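Local coordinates for protein 6-aminohexanoate-dimer hydrolase (Bacillus anthracis, PDB 4GB7) that probably hydrolyses small amide substrates such as 6-aminohexanoate dimers, as a serine hydrolase of the beta-lactamase family, at residues Q151-E156 with T263-S268; A311-L316 with Q377-D382. One frame throughout, in Å; residues are numbered along the deposited sequence.

Interaction 1. Residues Q151-E156 with T263-S268; sequences QSLAEE and TITGKS
No flat group takes part where Leu153 meets Thr265 and Ile264; the contact is made by methyl groups alone. It joins the C-terminal ends of two helices, 143-155 and 251-265, in the helical part of a beta-lactamase-type fold. The flat groups nearby, the amide of Gln151 and the carboxylate of Glu155, belong to the first helix and take no part in the meeting with 263-268. They bind each other one helical turn apart. Gln151 NE2 gives a hydrogen bond of 3.0 Å to Glu155 OE2, with an N-H...O angle of 156°. The amide NE2 meets OE2 on the anti side of the carboxylate, 16° out of its plane. The same OE2 is also bonded by Ser332 OG, so it has two partners.

Leu153 does the reaching across. Its CG sits anti to the carbonyl carbon (chi1 -70°), and one methyl, CD2, makes the approach. CD2 lies 4.0 Å from Thr265 CG2 and 4.3 Å from Ile264 CG2. The leucine and threonine side chains run at about a right angle to each other. The nearest CA pair, Leu153 and Ile264, is still 8.8 Å apart, so the contact is light and bridged by branch ends. Arg276 of helix 269-278 touches Leu153 and forms a salt bridge with Glu156.

Between helices 251-265 and 269-278 the chain turns at Gly266, the first residue to leave helical geometry, with positive phi. Thr265 directs its methyl at Leu153. Its OG1 bonds to Ile261 O, one turn back in its helix, and to Asn272 ND2 of helix 269-278. The same OG1 completes an ST turn by accepting Lys267 N at 3.2 Å.

Interaction 2. Residues A311-L316 with Q377-D382; sequences ARFGQL and QTLYID. With NO3 (nitrate ion), chain C.
A helix packed on a face of the five-stranded antiparallel sheet makes this contact, deep in the beta-lactamase-type fold. Helix 307-318 lies against strand 377-382, which sits between strands 369-373 and 387-393. The axes of 311-316 and 377-382 approach to 8.9 Å, with N-to-C directions 32° apart. Gly314 and Ile381 are the nearest pair, with CA atoms 6.5 Å apart.

Gly314 has no side chain, so its bare backbone meets the sheet. Leu379 CD1 lies 4.1 Å from Gly314 CA. Ile381 CD1 reaches Gly314 O at 3.8 Å, a van der Waals contact. CD1 stands at the end of an extended CG1 branch (chi2 176°), and this carries it to the helix backbone.

Leu379 divides its two methyls between neighbours on the helix. While CD1 faces the glycine, Leu379 CD2 meets Phe313 CD2 at 3.9 Å. That methyl comes in at the edge of the ring, in its plane. The phenylalanine and leucine side chains cross at about a right angle. The ring is also stacked with Phe145 of helix 143-155. Val390 of strand 387-393 touches both Ala311 and Leu379.

Gln315 points away from the strand and binds a nitrate ion, probably taken from the crystallisation liquor. Its NE2 bonds nitrate O1 at 3.0 Å with an N-H...O angle of 165°, and nitrate O2 lies 2.9 Å from the same NE2.

Tyr380 meets helix 402-417 instead, so the sheet has helices on both faces, as in the serine beta-lactamase and penicillin-binding protein fold.

Interactions 1 and 2 do not touch. Their centres are about 23 Å apart and their nearest atoms about 9 Å. Helix 143-155 relates them: its C-terminal end forms one side of interaction 1, and near its start it also contacts 311-316 of interaction 2, through Phe145. Ser140 and Lys143 at this start fit an SxxK pattern. Tyr249, just before helix 251-265, would be the hydroxyl of a YxN-like motif, as in class C beta-lactamases. If this is the active site, both helices of interaction 1 lead away from it. The centre of interaction 2 lies about 10 Å from the chain centre, that of interaction 1 about 20 Å.

Interaction 1. Residues Q151-E156 with T263-S268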
loop_
_atom_site.group_PDB
_atom_site.type_symbol
_atom_site.label_atom_id
_atom_site.label_comp_id
_atom_site.label_asym_id
_atom_site.label_seq_id
_atom_site.Cartn_x
_atom_site.Cartn_y
_atom_site.Cartn_z
ATOM N N GLN A 151 10.583 -10.680 -4.105
ATOM C CA GLN A 151 11.557 -10.526 -5.209
ATOM C C GLN A 151 12.982 -10.757 -4.706
ATOM O O GLN A 151 13.787 -11.436 -5.378
ATOM C CB GLN A 151 11.450 -9.164 -5.873
ATOM C CG GLN A 151 12.128 -9.077 -7.242
ATOM C CD GLN A 151 11.466 -10.011 -8.243
ATOM O OE1 GLN A 151 10.231 -10.064 -8.347
ATOM N NE2 GLN A 151 12.269 -10.786 -8.947
ATOM N N SER A 152 13.286 -10.215 -3.520
ATOM C CA SER A 152 14.621 -10.392 -2.898
ATOM C C SER A 152 14.869 -11.876 -2.642
ATOM O O SER A 152 15.926 -12.381 -2.974
ATOM C CB SER A 152 14.755 -9.615 -1.592
ATOM O OG SER A 152 14.478 -8.248 -1.823
ATOM N N LEU A 153 13.909 -12.562 -2.026
ATOM C CA LEU A 153 14.090 -13.982 -1.734
ATOM C C LEU A 153 14.255 -14.832 -2.972
ATOM O O LEU A 153 15.050 -15.829 -2.984
ATOM C CB LEU A 153 12.929 -14.491 -0.872
ATOM C CG LEU A 153 12.839 -14.006 0.571
ATOM C CD1 LEU A 153 11.458 -14.310 1.113
ATOM C CD2 LEU A 153 13.889 -14.653 1.442
ATOM N N ALA A 154 13.527 -14.454 -4.025
ATOM C CA ALA A 154 13.588 -15.200 -5.300
ATOM C C ALA A 154 14.988 -15.051 -5.922
ATOM O O ALA A 154 15.661 -16.052 -6.313
ATOM C CB ALA A 154 12.490 -14.752 -6.247
ATOM N N GLU A 155 15.473 -13.822 -5.928
ATOM C CA GLU A 155 16.841 -13.541 -6.397
ATOM C C GLU A 155 17.995 -14.124 -5.520
ATOM O O GLU A 155 19.110 -14.312 -6.009
ATOM C CB GLU A 155 16.969 -12.051 -6.722
ATOM C CG GLU A 155 15.982 -11.707 -7.864
ATOM C CD GLU A 155 16.137 -10.336 -8.500
ATOM O OE1 GLU A 155 17.194 -9.683 -8.372
ATOM O OE2 GLU A 155 15.171 -9.907 -9.155
ATOM N N GLU A 156 17.709 -14.421 -4.253
ATOM C CA GLU A 156 18.650 -15.067 -3.320
ATOM C C GLU A 156 18.561 -16.586 -3.492
ATOM O O GLU A 156 19.262 -17.304 -2.811
ATOM C CB GLU A 156 18.331 -14.706 -1.852
ATOM C CG GLU A 156 18.468 -13.209 -1.459
ATOM C CD GLU A 156 17.819 -12.848 -0.097
ATOM O OE1 GLU A 156 17.496 -13.786 0.662
ATOM O OE2 GLU A 156 17.625 -11.616 0.230
ATOM N N THR A 263 7.451 -18.356 6.607
ATOM C CA THR A 263 7.859 -19.748 6.617
ATOM C C THR A 263 9.293 -19.948 6.174
ATOM O O THR A 263 10.067 -20.710 6.830
ATOM C CB THR A 263 6.912 -20.589 5.746
ATOM O OG1 THR A 263 5.600 -20.515 6.297
ATOM C CG2 THR A 263 7.339 -22.070 5.730
ATOM N N ILE A 264 9.641 -19.342 5.035
ATOM C CA ILE A 264 11.049 -19.415 4.521
ATOM C C ILE A 264 12.101 -18.841 5.493
ATOM O O ILE A 264 13.130 -19.448 5.740
ATOM C CB ILE A 264 11.184 -18.787 3.124
ATOM C CG1 ILE A 264 10.391 -19.605 2.086
ATOM C CG2 ILE A 264 12.645 -18.571 2.721
ATOM C CD1 ILE A 264 11.015 -20.907 1.660
ATOM N N THR A 265 11.828 -17.673 6.055
ATOM C CA THR A 265 12.823 -16.949 6.818
ATOM C C THR A 265 12.801 -17.262 8.294
ATOM O O THR A 265 13.787 -16.987 9.013
ATOM C CB THR A 265 12.618 -15.434 6.659
ATOM O OG1 THR A 265 11.401 -15.039 7.290
ATOM C CG2 THR A 265 12.646 -15.022 5.204
ATOM N N GLY A 266 11.701 -17.829 8.775
ATOM C CA GLY A 266 11.571 -18.097 10.190
ATOM C C GLY A 266 11.433 -16.838 11.041
ATOM O O GLY A 266 11.609 -16.897 12.266
ATOM N N LYS A 267 11.085 -15.717 10.404
ATOM C CA LYS A 267 10.963 -14.408 11.082
ATOM C C LYS A 267 9.611 -13.807 10.728
ATOM O O LYS A 267 9.012 -14.200 9.737
ATOM C CB LYS A 267 12.077 -13.466 10.617
ATOM C CG LYS A 267 13.495 -13.916 10.982
ATOM C CD LYS A 267 14.566 -13.077 10.335
ATOM C CE LYS A 267 15.953 -13.422 10.884
ATOM N NZ LYS A 267 16.987 -12.476 10.392
ATOM N N SER A 268 9.132 -12.862 11.541
ATOM C CA SER A 268 7.850 -12.236 11.270
ATOM C C SER A 268 7.944 -11.348 10.029
ATOM O O SER A 268 9.035 -11.013 9.554
ATOM C CB SER A 268 7.368 -11.418 12.478
ATOM O OG SER A 268 8.210 -10.295 12.633
#

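Interaction 2. Residues A311-L316 with Q377-D382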
loop_
_atom_site.group_PDB
_atom_site.type_symbol
_atom_site.label_atom_id
_atom_site.label_comp_id
_atom_site.label_asym_id
_atom_site.label_seq_id
_atom_site.Cartn_x
_atom_site.Cartn_y
_atom_site.Cartn_z
ATOM N N ALA A 311 8.220 8.387 1.720
ATOM C CA ALA A 311 8.928 9.077 0.658
ATOM C C ALA A 311 10.358 8.567 0.466
ATOM O O ALA A 311 10.856 8.484 -0.652
ATOM C CB ALA A 311 8.924 10.557 0.928
ATOM N N ARG A 312 11.026 8.236 1.571
ATOM C CA ARG A 312 12.346 7.650 1.500
ATOM C C ARG A 312 12.288 6.336 0.745
ATOM O O ARG A 312 13.132 6.071 -0.120
ATOM C CB ARG A 312 12.919 7.397 2.892
ATOM C CG ARG A 312 13.193 8.661 3.701
ATOM C CD ARG A 312 13.737 8.371 5.112
ATOM N NE ARG A 312 14.282 9.588 5.687
ATOM C CZ ARG A 312 13.538 10.524 6.283
ATOM N NH1 ARG A 312 12.229 10.354 6.472
ATOM N NH2 ARG A 312 14.115 11.646 6.683
ATOM N N PHE A 313 11.282 5.526 1.026
ATOM C CA PHE A 313 11.127 4.247 0.304
ATOM C C PHE A 313 10.836 4.498 -1.209
ATOM O O PHE A 313 11.348 3.861 -2.080
ATOM C CB PHE A 313 9.990 3.448 0.898
ATOM C CG PHE A 313 9.730 2.150 0.187
ATOM C CD1 PHE A 313 10.634 1.125 0.306
ATOM C CD2 PHE A 313 8.585 1.940 -0.588
ATOM C CE1 PHE A 313 10.401 -0.078 -0.315
ATOM C CE2 PHE A 313 8.354 0.722 -1.218
ATOM C CZ PHE A 313 9.255 -0.276 -1.078
ATOM N N GLY A 314 10.020 5.511 -1.485
ATOM C CA GLY A 314 9.769 5.930 -2.849
ATOM C C GLY A 314 11.035 6.295 -3.604
ATOM O O GLY A 314 11.228 5.909 -4.767
ATOM N N GLN A 315 11.881 7.076 -2.933
ATOM C CA GLN A 315 13.156 7.521 -3.505
ATOM C C GLN A 315 14.034 6.282 -3.751
ATOM O O GLN A 315 14.710 6.229 -4.765
ATOM C CB GLN A 315 13.870 8.501 -2.595
ATOM C CG GLN A 315 15.168 9.021 -3.165
ATOM C CD GLN A 315 14.957 9.860 -4.384
ATOM O OE1 GLN A 315 13.951 10.589 -4.488
ATOM N NE2 GLN A 315 15.934 9.852 -5.271
ATOM N N LEU A 316 13.994 5.303 -2.855
ATOM C CA LEU A 316 14.752 4.075 -3.048
ATOM C C LEU A 316 14.359 3.405 -4.354
ATOM O O LEU A 316 15.231 2.958 -5.116
ATOM C CB LEU A 316 14.519 3.109 -1.896
ATOM C CG LEU A 316 15.251 1.772 -1.965
ATOM C CD1 LEU A 316 16.753 1.983 -1.918
ATOM C CD2 LEU A 316 14.763 0.845 -0.859
ATOM N N GLN A 377 -5.066 6.851 -0.060
ATOM C CA GLN A 377 -3.649 6.673 0.048
ATOM C C GLN A 377 -2.978 6.416 -1.269
ATOM O O GLN A 377 -3.470 5.627 -2.095
ATOM C CB GLN A 377 -3.264 5.519 0.984
ATOM C CG GLN A 377 -4.248 5.163 2.086
ATOM C CD GLN A 377 -4.677 6.314 2.925
ATOM O OE1 GLN A 377 -3.908 7.240 3.152
ATOM N NE2 GLN A 377 -5.883 6.241 3.463
ATOM N N THR A 378 -1.823 7.038 -1.470
ATOM C CA THR A 378 -1.055 6.824 -2.685
ATOM C C THR A 378 0.441 6.948 -2.406
ATOM O O THR A 378 0.866 7.885 -1.720
ATOM C CB THR A 378 -1.396 7.844 -3.798
ATOM O OG1 THR A 378 -2.812 7.833 -4.064
ATOM C CG2 THR A 378 -0.627 7.539 -5.115
ATOM N N LEU A 379 1.200 5.993 -2.949
ATOM C CA LEU A 379 2.630 6.203 -3.216
ATOM C C LEU A 379 2.823 6.224 -4.701
ATOM O O LEU A 379 2.558 5.207 -5.392
ATOM C CB LEU A 379 3.495 5.091 -2.599
ATOM C CG LEU A 379 4.985 5.159 -2.875
ATOM C CD1 LEU A 379 5.695 6.442 -2.420
ATOM C CD2 LEU A 379 5.637 3.905 -2.259
ATOM N N TYR A 380 3.309 7.317 -5.213
ATOM C CA TYR A 380 3.363 7.577 -6.681
ATOM C C TYR A 380 4.818 7.932 -7.063
ATOM O O TYR A 380 5.432 8.848 -6.482
ATOM C CB TYR A 380 2.427 8.731 -7.011
ATOM C CG TYR A 380 2.443 9.225 -8.450
ATOM C CD1 TYR A 380 1.570 8.701 -9.420
ATOM C CD2 TYR A 380 3.288 10.244 -8.851
ATOM C CE1 TYR A 380 1.565 9.166 -10.733
ATOM C CE2 TYR A 380 3.295 10.713 -10.156
ATOM C CZ TYR A 380 2.406 10.190 -11.091
ATOM O OH TYR A 380 2.383 10.662 -12.382
ATOM N N ILE A 381 5.372 7.204 -8.033
ATOM C CA ILE A 381 6.749 7.397 -8.438
ATOM C C ILE A 381 6.758 7.745 -9.911
ATOM O O ILE A 381 6.252 6.961 -10.744
ATOM C CB ILE A 381 7.589 6.124 -8.179
ATOM C CG1 ILE A 381 7.441 5.725 -6.659
ATOM C CG2 ILE A 381 9.026 6.358 -8.644
ATOM C CD1 ILE A 381 8.130 4.461 -6.321
ATOM N N ASP A 382 7.375 8.863 -10.233
ATOM C CA ASP A 382 7.477 9.381 -11.608
ATOM C C ASP A 382 8.941 9.381 -12.011
ATOM O O ASP A 382 9.700 10.214 -11.630
ATOM C CB ASP A 382 6.890 10.800 -11.646
ATOM C CG ASP A 382 7.065 11.512 -12.976
ATOM O OD1 ASP A 382 7.820 11.019 -13.822
ATOM O OD2 ASP A 382 6.377 12.560 -13.203
HETATM N N NO3 C . 16.763 11.013 -8.376
HETATM O O1 NO3 C . 16.310 11.789 -7.572
HETATM O O2 NO3 C . 17.021 9.702 -7.980
HETATM O O3 NO3 C . 17.050 11.444 -9.682
#